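Local atomic coordinates of L-serine ammonia-lyase (Rhizomucor miehei CAU432, PDB entry 5C3U), a protein that is a pyridoxal-phosphate dependent enzyme of a two-domain alpha/beta fold that holds pyridoxal-5'-phosphate in a pocket between the domains. Residues V38-M42 against E162-L167; G76-V82 against W126-E130; I189-Q193 against L247-V253. One frame throughout, in Å; residues are numbered along the deposited sequence.

Contacts 1 and 3 belong to the part of the chain built on the larger, mixed sheet, contact 2 to the part built on the smaller parallel one. Contact 1 packs helix 150-166 on strand 37-42, and contact 3 joins helix 183-194 to the last part of helix 242-250 and the turn that leads into edge strand 253-258; their centres are 18 Å apart, and their nearest atoms about 6 Å. Contact 2 lies on the other side of the chain's centre, 29 Å from contact 1 and 27 Å from contact 3, centre to centre. It alone touches pyridoxal-5'-phosphate, through Asn80; the side chains of Lys41 and Ile189 stay about 12 and 11 Å from the ligand.

Contact 1: V38-M42 against E162-L167; sequences VFLKM and ELKTQL
Lys41 NZ is gripped by two side chains of the helix, Glu162 and Gln166, one turn apart, and by the backbone oxygen of Thr22. The bond to Glu162 OE2, 2.8 Å from Lys41 NZ, is a salt bridge in which the ammonium meets the carboxylate on its anti side, a little out of its plane. Gln166 OE1 also lies 2.8 Å from Lys41 NZ, but here the donor is tilted 29° from the carbonyl plane. The lysine side chain crosses those of Glu162 and Gln166 at about a right angle; it leaves the strand with CG anti to the backbone N (chi1 -176°), bends once at chi2 and then runs straight to the helix. A lysine suits this place because its length spans the gap between strand and helix, and its buried charge is matched by a carboxylate and two neutral oxygens. Glu162 is itself shared: OE1 forms a salt bridge with Arg54, and OE2 also accepts from Thr22 N, which should steady its negative charge.

The pair is a helix packed on one face of a mixed sheet, as in alpha/beta folds. Strand 37-42 lies in that sheet between strands 24-26 and 306-311, and the axes of the two segments come within 11.2 Å, with an angle of 138° between their directions.

Nearer the strand, the methylenes of Lys41 rest on leucine: Leu163 CD2 is 3.8 Å from Lys41 CD. At the other end of the contact Leu167, the first residue to leave helical geometry, puts CD2 over one face of the Phe39 ring, offset toward the rim. This CH-pi contact measures 4.2 Å from Leu167 CD2 to the ring centroid of Phe39. The branched, apolar end of a leucine suits a ring face, on which its methyl can rest, and His26 also meets the phenyl ring.

Contact 2: G76-V82 against W126-E130; sequences GSGPNTV and WTAAE. With PLP (pyridoxal-5'-phosphate), chain B.
Trp126 lays its indole against the Gly78-Pro79 peptide, where a glycine-rich loop after strand 72-75 turns into helix 79-92, on the alpha/beta domain of the smaller parallel sheet. Pro79 CD sits over the five-membered ring of Trp126 in a CH-pi contact, 3.7 Å from its centroid and 15° off the normal. Gly78 C covers the same face; Gly78 is the N-cap residue, and its positive phi suits glycine. Gly76 O lies in the indole plane at its edge, 3.4 Å from Trp126 CE3, while Val82 CG2 reaches Trp126 CH2 at 4.0 Å.

Next is Ala129, whose CB lies 3.7 Å from Gly76 O, a methyl being small enough for this close backbone approach. Gly76, having no side chain, lets its backbone lie close to Ala129 O and Glu130 N.

Glu130 has CG anti to its own N (chi1 -177°) and an extended chain, which brings it alongside Ser77, CG being 3.4 Å from Ser77 OG. Its OE2 forms a salt bridge with Arg134, and the serine hydroxyl bonds to Tyr143. Farther off, Asn80 ND2 donates to O3 of pyridoxal-5'-phosphate at 3.1 Å. One water bridges the side chains, 2.8 Å from Ser77 OG and donating to Glu130 OE2.

Contact 3: I189-Q193 against L247-V253; sequences IMGLQ and LSLNHPV
Apolar packing carries most of this contact, and Ile189 is at its middle. Its chi1 of -66° puts CG1 beside the backbone N and CG2 anti to it. The CG1 branch carries CD1 to Leu247 CB at 3.9 Å and Val253 CG2 at 3.7 Å, while CG2 faces His251 CB at 3.8 Å. A beta-branched residue suits because it has two arms for two sets of partners. Met190 adds its flexible chain at the margin, CG lying 4.2 Å from Leu247 CD1.

Contacts with the imidazole, that of Ile189 CG2 included, are oblique. Leu192 crosses His251 at about a right angle and brings CD1 to 3.7 Å from His251 NE2, and Gln193 slides past it with amide and ring planes 53° apart.

Polar links run through a water and the backbone. The water lies in the plane of the His251 ring, 2.7 Å from His251 ND1, and accepts from Gln193 NE2. His251 NE2 is bonded to Val200 O, which should hold the ring in its rotation.

Helix 183-194 packs here against the last part of helix 242-250 and the turn that leads into strand 253-258, the outermost parallel strand beside 202-207, as in alpha/beta folds where helices cover a largely parallel sheet.

Contact 1: V38-M42 against E162-L167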
ATOM      1  N   VAL A  38       9.735   4.503  17.550  1.00 33.40           N
ATOM      2  CA  VAL A  38       9.191   3.922  16.328  1.00 30.52           C
ATOM      3  C   VAL A  38       7.787   3.410  16.601  1.00 30.43           C
ATOM      4  O   VAL A  38       7.576   2.593  17.519  1.00 28.85           O
ATOM      5  CB  VAL A  38      10.108   2.792  15.794  1.00 33.06           C
ATOM      6  CG1 VAL A  38       9.502   2.102  14.573  1.00 33.57           C
ATOM      7  CG2 VAL A  38      11.480   3.361  15.451  1.00 35.50           C
ATOM      8  N   PHE A  39       6.831   3.915  15.814  1.00 27.73           N
ATOM      9  CA  PHE A  39       5.450   3.472  15.898  1.00 27.70           C
ATOM     10  C   PHE A  39       5.063   2.804  14.585  1.00 28.08           C
ATOM     11  O   PHE A  39       5.463   3.256  13.511  1.00 27.62           O
ATOM     12  CB  PHE A  39       4.517   4.643  16.146  1.00 29.18           C
ATOM     13  CG  PHE A  39       4.686   5.273  17.494  1.00 30.33           C
ATOM     14  CD1 PHE A  39       5.528   6.374  17.659  1.00 32.63           C
ATOM     15  CD2 PHE A  39       4.004   4.764  18.596  1.00 33.14           C
ATOM     16  CE1 PHE A  39       5.679   6.953  18.914  1.00 33.82           C
ATOM     17  CE2 PHE A  39       4.143   5.347  19.846  1.00 34.25           C
ATOM     18  CZ  PHE A  39       4.986   6.437  20.002  1.00 34.74           C
ATOM     19  N   LEU A  40       4.270   1.750  14.682  1.00 24.71           N
ATOM     20  CA  LEU A  40       3.875   0.987  13.509  1.00 26.73           C
ATOM     21  C   LEU A  40       2.366   1.077  13.338  1.00 27.33           C
ATOM     22  O   LEU A  40       1.612   0.674  14.231  1.00 27.49           O
ATOM     23  CB  LEU A  40       4.307  -0.472  13.674  1.00 28.17           C
ATOM     24  CG  LEU A  40       5.784  -0.708  13.999  1.00 28.75           C
ATOM     25  CD1 LEU A  40       6.016  -2.183  14.273  1.00 32.00           C
ATOM     26  CD2 LEU A  40       6.691  -0.199  12.889  1.00 29.24           C
ATOM     27  N   LYS A  41       1.931   1.630  12.202  1.00 27.38           N
ATOM     28  CA  LYS A  41       0.501   1.747  11.887  1.00 26.55           C
ATOM     29  C   LYS A  41       0.058   0.462  11.170  1.00 27.38           C
ATOM     30  O   LYS A  41       0.481   0.199  10.045  1.00 25.57           O
ATOM     31  CB  LYS A  41       0.257   3.003  11.030  1.00 26.06           C
ATOM     32  CG  LYS A  41      -1.200   3.295  10.705  1.00 26.64           C
ATOM     33  CD  LYS A  41      -2.057   3.400  11.965  1.00 26.51           C
ATOM     34  CE  LYS A  41      -3.390   4.059  11.628  1.00 26.24           C
ATOM     35  NZ  LYS A  41      -4.323   4.017  12.798  1.00 25.52           N
ATOM     36  N   MET A  42      -0.761  -0.356  11.839  1.00 26.28           N
ATOM     37  CA  MET A  42      -0.994  -1.744  11.429  1.00 27.74           C
ATOM     38  C   MET A  42      -2.180  -1.972  10.472  1.00 28.78           C
ATOM     39  O   MET A  42      -3.231  -2.478  10.871  1.00 27.69           O
ATOM     40  CB  MET A  42      -1.154  -2.652  12.671  1.00 29.17           C
ATOM     41  CG  MET A  42       0.011  -2.555  13.655  1.00 30.44           C
ATOM     42  SD  MET A  42       1.565  -3.080  12.901  1.00 36.14           S
ATOM     43  CE  MET A  42       1.197  -4.815  12.651  1.00 34.35           C
ATOM     44  N   GLU A 162      -6.592   9.389  11.883  1.00 32.66           N
ATOM     45  CA  GLU A 162      -6.325   8.425  12.949  1.00 31.34           C
ATOM     46  C   GLU A 162      -4.985   8.682  13.643  1.00 32.65           C
ATOM     47  O   GLU A 162      -4.916   8.717  14.879  1.00 32.01           O
ATOM     48  CB  GLU A 162      -6.378   6.991  12.412  1.00 32.09           C
ATOM     49  CG  GLU A 162      -7.780   6.420  12.278  1.00 33.22           C
ATOM     50  CD  GLU A 162      -7.817   5.061  11.586  1.00 34.18           C
ATOM     51  OE1 GLU A 162      -8.744   4.842  10.759  1.00 31.26           O
ATOM     52  OE2 GLU A 162      -6.935   4.203  11.867  1.00 32.80           O
ATOM     53  N   LEU A 163      -3.928   8.861  12.846  1.00 31.55           N
ATOM     54  CA  LEU A 163      -2.580   9.074  13.371  1.00 33.74           C
ATOM     55  C   LEU A 163      -2.496  10.284  14.297  1.00 35.51           C
ATOM     56  O   LEU A 163      -1.825  10.221  15.335  1.00 35.07           O
ATOM     57  CB  LEU A 163      -1.569   9.237  12.239  1.00 32.03           C
ATOM     58  CG  LEU A 163      -1.091   8.004  11.475  1.00 32.77           C
ATOM     59  CD1 LEU A 163       0.054   8.452  10.561  1.00 30.43           C
ATOM     60  CD2 LEU A 163      -0.628   6.905  12.421  1.00 31.72           C
ATOM     61  N   LYS A 164      -3.172  11.366  13.904  1.00 35.45           N
ATOM     62  CA  LYS A 164      -3.226  12.607  14.670  1.00 38.53           C
ATOM     63  C   LYS A 164      -3.765  12.369  16.075  1.00 39.43           C
ATOM     64  O   LYS A 164      -3.198  12.869  17.055  1.00 41.44           O
ATOM     65  CB  LYS A 164      -4.088  13.645  13.946  1.00 40.03           C
ATOM     66  CG  LYS A 164      -4.198  14.976  14.674  1.00 43.07           C
ATOM     67  CD  LYS A 164      -4.740  16.069  13.774  1.00 42.78           C
ATOM     68  CE  LYS A 164      -4.191  17.408  14.233  1.00 45.64           C
ATOM     69  NZ  LYS A 164      -4.735  18.560  13.473  1.00 48.26           N
ATOM     70  N   THR A 165      -4.852  11.609  16.164  1.00 37.68           N
ATOM     71  CA  THR A 165      -5.437  11.255  17.448  1.00 38.12           C
ATOM     72  C   THR A 165      -4.488  10.360  18.242  1.00 36.87           C
ATOM     73  O   THR A 165      -4.163  10.650  19.399  1.00 36.37           O
ATOM     74  CB  THR A 165      -6.801  10.564  17.263  1.00 40.13           C
ATOM     75  OG1 THR A 165      -7.696  11.478  16.628  1.00 43.49           O
ATOM     76  CG2 THR A 165      -7.389  10.165  18.598  1.00 41.22           C
ATOM     77  N   GLN A 166      -4.032   9.284  17.606  1.00 34.08           N
ATOM     78  CA  GLN A 166      -3.187   8.303  18.274  1.00 32.75           C
ATOM     79  C   GLN A 166      -1.869   8.882  18.765  1.00 33.04           C
ATOM     80  O   GLN A 166      -1.327   8.412  19.764  1.00 34.86           O
ATOM     81  CB  GLN A 166      -2.948   7.098  17.365  1.00 32.61           C
ATOM     82  CG  GLN A 166      -4.223   6.316  17.116  1.00 31.21           C
ATOM     83  CD  GLN A 166      -4.049   5.219  16.083  1.00 32.27           C
ATOM     84  OE1 GLN A 166      -3.443   5.426  15.030  1.00 30.22           O
ATOM     85  NE2 GLN A 166      -4.618   4.059  16.364  1.00 32.21           N
ATOM     86  N   LEU A 167      -1.357   9.906  18.088  1.00 32.75           N
ATOM     87  CA  LEU A 167      -0.107  10.537  18.514  1.00 35.56           C
ATOM     88  C   LEU A 167      -0.338  11.801  19.343  1.00 37.66           C
ATOM     89  O   LEU A 167       0.590  12.599  19.537  1.00 36.65           O
ATOM     90  CB  LEU A 167       0.773  10.874  17.311  1.00 34.24           C
ATOM     91  CG  LEU A 167       1.368   9.692  16.542  1.00 34.01           C
ATOM     92  CD1 LEU A 167       2.004  10.213  15.263  1.00 35.61           C
ATOM     93  CD2 LEU A 167       2.379   8.945  17.407  1.00 34.56           C
TER

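Contact 2: G76-V82 against W126-E130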
ATOM      1  N   GLY A  76      -8.645  -6.098 -12.009  1.00 19.69           N
ATOM      2  CA  GLY A  76      -7.469  -6.971 -12.152  1.00 21.84           C
ATOM      3  C   GLY A  76      -6.179  -6.308 -11.642  1.00 24.70           C
ATOM      4  O   GLY A  76      -5.077  -6.789 -11.941  1.00 26.30           O
ATOM      5  N   SER A  77      -6.327  -5.240 -10.845  1.00 23.76           N
ATOM      6  CA  SER A  77      -5.238  -4.281 -10.557  1.00 27.16           C
ATOM      7  C   SER A  77      -4.448  -4.580  -9.280  1.00 27.16           C
ATOM      8  O   SER A  77      -4.273  -3.687  -8.420  1.00 29.76           O
ATOM      9  CB  SER A  77      -5.781  -2.852 -10.465  1.00 30.33           C
ATOM     10  OG  SER A  77      -6.125  -2.356 -11.746  1.00 35.31           O
ATOM     11  N   GLY A  78      -3.986  -5.816  -9.149  1.00 24.11           N
ATOM     12  CA  GLY A  78      -3.058  -6.163  -8.063  1.00 22.21           C
ATOM     13  C   GLY A  78      -3.702  -6.997  -6.974  1.00 23.34           C
ATOM     14  O   GLY A  78      -4.924  -6.959  -6.803  1.00 22.40           O
ATOM     15  N   PRO A  79      -2.880  -7.702  -6.181  1.00 23.42           N
ATOM     16  CA  PRO A  79      -3.500  -8.703  -5.289  1.00 22.46           C
ATOM     17  C   PRO A  79      -4.351  -8.064  -4.192  1.00 22.60           C
ATOM     18  O   PRO A  79      -5.451  -8.561  -3.873  1.00 23.69           O
ATOM     19  CB  PRO A  79      -2.294  -9.435  -4.687  1.00 23.32           C
ATOM     20  CG  PRO A  79      -1.124  -8.529  -4.909  1.00 22.61           C
ATOM     21  CD  PRO A  79      -1.407  -7.812  -6.195  1.00 25.21           C
ATOM     22  N   ASN A  80      -3.866  -6.981  -3.600  1.00 21.51           N
ATOM     23  CA  ASN A  80      -4.633  -6.421  -2.493  1.00 21.86           C
ATOM     24  C   ASN A  80      -5.818  -5.612  -2.956  1.00 21.87           C
ATOM     25  O   ASN A  80      -6.811  -5.508  -2.228  1.00 22.11           O
ATOM     26  CB  ASN A  80      -3.723  -5.674  -1.554  1.00 21.00           C
ATOM     27  CG  ASN A  80      -2.633  -6.587  -1.032  1.00 22.83           C
ATOM     28  OD1 ASN A  80      -2.943  -7.673  -0.500  1.00 23.49           O
ATOM     29  ND2 ASN A  80      -1.374  -6.210  -1.225  1.00 22.44           N
ATOM     30  N   THR A  81      -5.714  -5.053  -4.159  1.00 21.27           N
ATOM     31  CA  THR A  81      -6.855  -4.348  -4.739  1.00 21.76           C
ATOM     32  C   THR A  81      -7.997  -5.324  -5.006  1.00 21.78           C
ATOM     33  O   THR A  81      -9.133  -5.060  -4.601  1.00 23.30           O
ATOM     34  CB  THR A  81      -6.462  -3.606  -6.013  1.00 21.99           C
ATOM     35  OG1 THR A  81      -5.264  -2.879  -5.728  1.00 24.99           O
ATOM     36  CG2 THR A  81      -7.582  -2.619  -6.429  1.00 21.27           C
ATOM     37  N   VAL A  82      -7.699  -6.465  -5.632  1.00 20.65           N
ATOM     38  CA  VAL A  82      -8.778  -7.390  -5.976  1.00 21.70           C
ATOM     39  C   VAL A  82      -9.400  -7.936  -4.711  1.00 21.21           C
ATOM     40  O   VAL A  82     -10.609  -8.096  -4.655  1.00 22.80           O
ATOM     41  CB  VAL A  82      -8.411  -8.516  -6.989  1.00 21.72           C
ATOM     42  CG1 VAL A  82      -7.958  -7.886  -8.313  1.00 21.89           C
ATOM     43  CG2 VAL A  82      -7.367  -9.507  -6.447  1.00 21.71           C
ATOM     44  N   TRP A 126       0.388  -9.283 -12.923  1.00 28.70           N
ATOM     45  CA  TRP A 126      -0.730  -8.380 -12.622  1.00 27.97           C
ATOM     46  C   TRP A 126      -1.009  -7.312 -13.662  1.00 30.02           C
ATOM     47  O   TRP A 126      -2.154  -6.875 -13.818  1.00 29.89           O
ATOM     48  CB  TRP A 126      -0.582  -7.757 -11.237  1.00 26.17           C
ATOM     49  CG  TRP A 126      -0.801  -8.806 -10.184  1.00 25.61           C
ATOM     50  CD1 TRP A 126       0.163  -9.538  -9.496  1.00 25.41           C
ATOM     51  CD2 TRP A 126      -2.091  -9.293  -9.691  1.00 26.74           C
ATOM     52  NE1 TRP A 126      -0.430 -10.425  -8.625  1.00 24.97           N
ATOM     53  CE2 TRP A 126      -1.786 -10.335  -8.706  1.00 24.96           C
ATOM     54  CE3 TRP A 126      -3.428  -8.993  -9.978  1.00 24.94           C
ATOM     55  CZ2 TRP A 126      -2.781 -11.023  -8.028  1.00 25.13           C
ATOM     56  CZ3 TRP A 126      -4.425  -9.695  -9.280  1.00 24.50           C
ATOM     57  CH2 TRP A 126      -4.102 -10.685  -8.342  1.00 24.92           C
ATOM     58  N   THR A 127       0.026  -6.861 -14.365  1.00 29.72           N
ATOM     59  CA  THR A 127      -0.202  -5.926 -15.469  1.00 31.41           C
ATOM     60  C   THR A 127      -1.105  -6.562 -16.553  1.00 30.68           C
ATOM     61  O   THR A 127      -2.045  -5.929 -17.059  1.00 31.26           O
ATOM     62  CB  THR A 127       1.144  -5.473 -16.059  1.00 32.32           C
ATOM     63  OG1 THR A 127       1.968  -4.986 -14.996  1.00 35.92           O
ATOM     64  CG2 THR A 127       0.930  -4.381 -17.059  1.00 32.62           C
ATOM     65  N   ALA A 128      -0.838  -7.824 -16.891  1.00 29.69           N
ATOM     66  CA  ALA A 128      -1.640  -8.511 -17.894  1.00 31.08           C
ATOM     67  C   ALA A 128      -3.060  -8.784 -17.382  1.00 30.77           C
ATOM     68  O   ALA A 128      -4.009  -8.707 -18.152  1.00 29.71           O
ATOM     69  CB  ALA A 128      -0.985  -9.802 -18.326  1.00 31.50           C
ATOM     70  N   ALA A 129      -3.188  -9.118 -16.099  1.00 29.63           N
ATOM     71  CA  ALA A 129      -4.524  -9.310 -15.475  1.00 29.61           C
ATOM     72  C   ALA A 129      -5.349  -8.034 -15.592  1.00 28.41           C
ATOM     73  O   ALA A 129      -6.533  -8.079 -15.964  1.00 28.12           O
ATOM     74  CB  ALA A 129      -4.393  -9.731 -14.013  1.00 29.42           C
ATOM     75  N   GLU A 130      -4.710  -6.898 -15.300  1.00 27.74           N
ATOM     76  CA  GLU A 130      -5.355  -5.601 -15.412  1.00 29.48           C
ATOM     77  C   GLU A 130      -5.801  -5.307 -16.844  1.00 30.02           C
ATOM     78  O   GLU A 130      -6.898  -4.792 -17.054  1.00 27.82           O
ATOM     79  CB  GLU A 130      -4.453  -4.469 -14.904  1.00 34.21           C
ATOM     80  CG  GLU A 130      -5.130  -3.100 -14.952  1.00 36.33           C
ATOM     81  CD  GLU A 130      -4.210  -1.942 -14.619  1.00 42.55           C
ATOM     82  OE1 GLU A 130      -3.037  -2.172 -14.237  1.00 44.93           O
ATOM     83  OE2 GLU A 130      -4.670  -0.786 -14.751  1.00 45.74           O
TER
HETATM   84  N1  PLP B 401       1.676  -1.787   0.207  1.00 26.72           N
HETATM   85  C2  PLP B 401       0.666  -2.648  -0.006  1.00 26.55           C
HETATM   86  C2A PLP B 401       0.609  -3.996   0.672  1.00 26.39           C
HETATM   87  C3  PLP B 401      -0.403  -2.272  -0.934  1.00 26.84           C
HETATM   88  O3  PLP B 401      -1.448  -3.127  -1.168  1.00 28.00           O
HETATM   89  C4  PLP B 401      -0.311  -0.936  -1.560  1.00 27.32           C
HETATM   90  C4A PLP B 401      -1.375  -0.492  -2.474  1.00 27.96           C
HETATM   91  C5  PLP B 401       0.853  -0.065  -1.253  1.00 28.88           C
HETATM   92  C6  PLP B 401       1.801  -0.561  -0.353  1.00 27.81           C
HETATM   93  C5A PLP B 401       1.022   1.325  -1.871  1.00 29.08           C
HETATM   94  O4P PLP B 401       0.270   1.380  -3.076  1.00 29.63           O
HETATM   95  P   PLP B 401      -0.033   2.671  -4.007  1.00 24.57           P
HETATM   96  O1P PLP B 401      -1.247   3.351  -3.478  1.00 26.22           O
HETATM   97  O2P PLP B 401       1.226   3.555  -4.059  1.00 25.29           O
HETATM   98  O3P PLP B 401      -0.249   1.959  -5.296  1.00 26.21           O
HETATM   99  O   HOH W   1      -5.218   0.277 -11.748  1.00 32.50           O

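Contact 3: I189-Q193 against L247-V253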
ATOM      1  N   ILE A 189      -0.210  12.650   2.062  1.00 24.80           N
ATOM      2  CA  ILE A 189       0.119  14.064   1.923  1.00 26.82           C
ATOM      3  C   ILE A 189      -1.137  14.940   2.085  1.00 28.24           C
ATOM      4  O   ILE A 189      -1.122  15.943   2.817  1.00 29.71           O
ATOM      5  CB  ILE A 189       0.799  14.344   0.584  1.00 27.49           C
ATOM      6  CG1 ILE A 189       2.174  13.666   0.531  1.00 28.06           C
ATOM      7  CG2 ILE A 189       0.945  15.847   0.366  1.00 27.72           C
ATOM      8  CD1 ILE A 189       2.720  13.586  -0.877  1.00 28.04           C
ATOM      9  N   MET A 190      -2.227  14.546   1.436  1.00 29.72           N
ATOM     10  CA  MET A 190      -3.485  15.294   1.558  1.00 30.86           C
ATOM     11  C   MET A 190      -4.022  15.317   2.985  1.00 30.68           C
ATOM     12  O   MET A 190      -4.461  16.364   3.466  1.00 29.72           O
ATOM     13  CB  MET A 190      -4.534  14.775   0.575  1.00 33.43           C
ATOM     14  CG  MET A 190      -4.218  15.148  -0.861  1.00 37.21           C
ATOM     15  SD  MET A 190      -5.198  14.265  -2.097  1.00 44.35           S
ATOM     16  CE  MET A 190      -5.531  15.643  -3.194  1.00 43.81           C
ATOM     17  N   GLY A 191      -3.988  14.162   3.660  1.00 29.10           N
ATOM     18  CA  GLY A 191      -4.312  14.083   5.085  1.00 30.27           C
ATOM     19  C   GLY A 191      -3.458  14.986   5.962  1.00 29.79           C
ATOM     20  O   GLY A 191      -3.971  15.620   6.894  1.00 28.77           O
ATOM     21  N   LEU A 192      -2.159  15.054   5.661  1.00 29.90           N
ATOM     22  CA  LEU A 192      -1.229  15.885   6.441  1.00 31.05           C
ATOM     23  C   LEU A 192      -1.541  17.376   6.276  1.00 32.74           C
ATOM     24  O   LEU A 192      -1.494  18.145   7.241  1.00 31.27           O
ATOM     25  CB  LEU A 192       0.228  15.591   6.054  1.00 29.06           C
ATOM     26  CG  LEU A 192       0.802  14.235   6.501  1.00 28.01           C
ATOM     27  CD1 LEU A 192       2.185  14.044   5.902  1.00 27.01           C
ATOM     28  CD2 LEU A 192       0.878  14.120   8.010  1.00 29.05           C
ATOM     29  N   GLN A 193      -1.884  17.781   5.061  1.00 34.43           N
ATOM     30  CA  GLN A 193      -2.317  19.167   4.829  1.00 39.10           C
ATOM     31  C   GLN A 193      -3.621  19.500   5.567  1.00 40.47           C
ATOM     32  O   GLN A 193      -3.728  20.551   6.198  1.00 40.22           O
ATOM     33  CB  GLN A 193      -2.382  19.474   3.330  1.00 42.39           C
ATOM     34  CG  GLN A 193      -1.014  19.355   2.662  1.00 46.70           C
ATOM     35  CD  GLN A 193      -1.042  19.542   1.156  1.00 52.33           C
ATOM     36  OE1 GLN A 193      -2.106  19.557   0.534  1.00 60.14           O
ATOM     37  NE2 GLN A 193       0.140  19.675   0.556  1.00 54.44           N
ATOM     38  N   LEU A 247       1.970  16.833  -5.911  1.00 33.04           N
ATOM     39  CA  LEU A 247       2.052  16.993  -4.452  1.00 33.85           C
ATOM     40  C   LEU A 247       3.501  17.002  -3.956  1.00 34.01           C
ATOM     41  O   LEU A 247       3.816  17.649  -2.958  1.00 36.94           O
ATOM     42  CB  LEU A 247       1.258  15.887  -3.726  1.00 31.34           C
ATOM     43  CG  LEU A 247      -0.259  15.909  -3.916  1.00 30.90           C
ATOM     44  CD1 LEU A 247      -0.895  14.605  -3.449  1.00 29.33           C
ATOM     45  CD2 LEU A 247      -0.907  17.092  -3.210  1.00 31.80           C
ATOM     46  N   SER A 248       4.379  16.297  -4.658  1.00 36.19           N
ATOM     47  CA  SER A 248       5.784  16.209  -4.257  1.00 36.86           C
ATOM     48  C   SER A 248       6.493  17.566  -4.361  1.00 39.54           C
ATOM     49  O   SER A 248       7.493  17.786  -3.688  1.00 37.88           O
ATOM     50  CB  SER A 248       6.533  15.126  -5.049  1.00 38.41           C
ATOM     51  OG  SER A 248       6.991  15.584  -6.316  1.00 43.04           O
ATOM     52  N   LEU A 249       5.954  18.470  -5.178  1.00 37.92           N
ATOM     53  CA  LEU A 249       6.521  19.825  -5.314  1.00 42.97           C
ATOM     54  C   LEU A 249       6.129  20.756  -4.158  1.00 43.34           C
ATOM     55  O   LEU A 249       6.844  21.710  -3.867  1.00 46.15           O
ATOM     56  CB  LEU A 249       6.123  20.478  -6.646  1.00 44.70           C
ATOM     57  CG  LEU A 249       6.380  19.804  -8.001  1.00 47.58           C
ATOM     58  CD1 LEU A 249       5.672  20.579  -9.106  1.00 50.59           C
ATOM     59  CD2 LEU A 249       7.866  19.644  -8.307  1.00 49.30           C
ATOM     60  N   ASN A 250       5.008  20.468  -3.498  1.00 43.74           N
ATOM     61  CA  ASN A 250       4.437  21.361  -2.474  1.00 43.80           C
ATOM     62  C   ASN A 250       4.455  20.834  -1.032  1.00 42.99           C
ATOM     63  O   ASN A 250       3.907  21.468  -0.126  1.00 45.09           O
ATOM     64  CB  ASN A 250       3.005  21.723  -2.864  1.00 48.55           C
ATOM     65  CG  ASN A 250       2.916  22.282  -4.265  1.00 54.28           C
ATOM     66  OD1 ASN A 250       3.536  23.300  -4.577  1.00 55.44           O
ATOM     67  ND2 ASN A 250       2.155  21.607  -5.124  1.00 55.81           N
ATOM     68  N   HIS A 251       5.079  19.675  -0.823  1.00 37.09           N
ATOM     69  CA  HIS A 251       5.165  19.065   0.498  1.00 34.39           C
ATOM     70  C   HIS A 251       6.505  18.386   0.583  1.00 32.83           C
ATOM     71  O   HIS A 251       7.009  17.914  -0.435  1.00 34.24           O
ATOM     72  CB  HIS A 251       4.017  18.067   0.708  1.00 35.75           C
ATOM     73  CG  HIS A 251       4.009  17.433   2.086  1.00 39.28           C
ATOM     74  ND1 HIS A 251       3.255  17.909   3.108  1.00 38.37           N
ATOM     75  CD2 HIS A 251       4.723  16.343   2.597  1.00 37.72           C
ATOM     76  CE1 HIS A 251       3.486  17.167   4.212  1.00 38.57           C
ATOM     77  NE2 HIS A 251       4.390  16.214   3.896  1.00 36.57           N
ATOM     78  N   PRO A 252       7.117  18.344   1.782  1.00 33.06           N
ATOM     79  CA  PRO A 252       8.409  17.657   1.933  1.00 33.18           C
ATOM     80  C   PRO A 252       8.288  16.147   1.750  1.00 32.17           C
ATOM     81  O   PRO A 252       7.707  15.457   2.598  1.00 32.52           O
ATOM     82  CB  PRO A 252       8.828  17.992   3.373  1.00 33.64           C
ATOM     83  CG  PRO A 252       7.572  18.387   4.072  1.00 34.17           C
ATOM     84  CD  PRO A 252       6.729  19.053   3.014  1.00 34.35           C
ATOM     85  N   VAL A 253       8.795  15.651   0.634  1.00 30.73           N
ATOM     86  CA  VAL A 253       8.760  14.216   0.352  1.00 29.61           C
ATOM     87  C   VAL A 253      10.167  13.772   0.004  1.00 29.26           C
ATOM     88  O   VAL A 253      10.861  14.429  -0.790  1.00 29.06           O
ATOM     89  CB  VAL A 253       7.787  13.855  -0.796  1.00 30.49           C
ATOM     90  CG1 VAL A 253       7.885  12.366  -1.150  1.00 29.27           C
ATOM     91  CG2 VAL A 253       6.347  14.205  -0.421  1.00 31.38           C
TER
HETATM   92  O   HOH W   2       1.871  20.223   2.620  1.00 67.72           O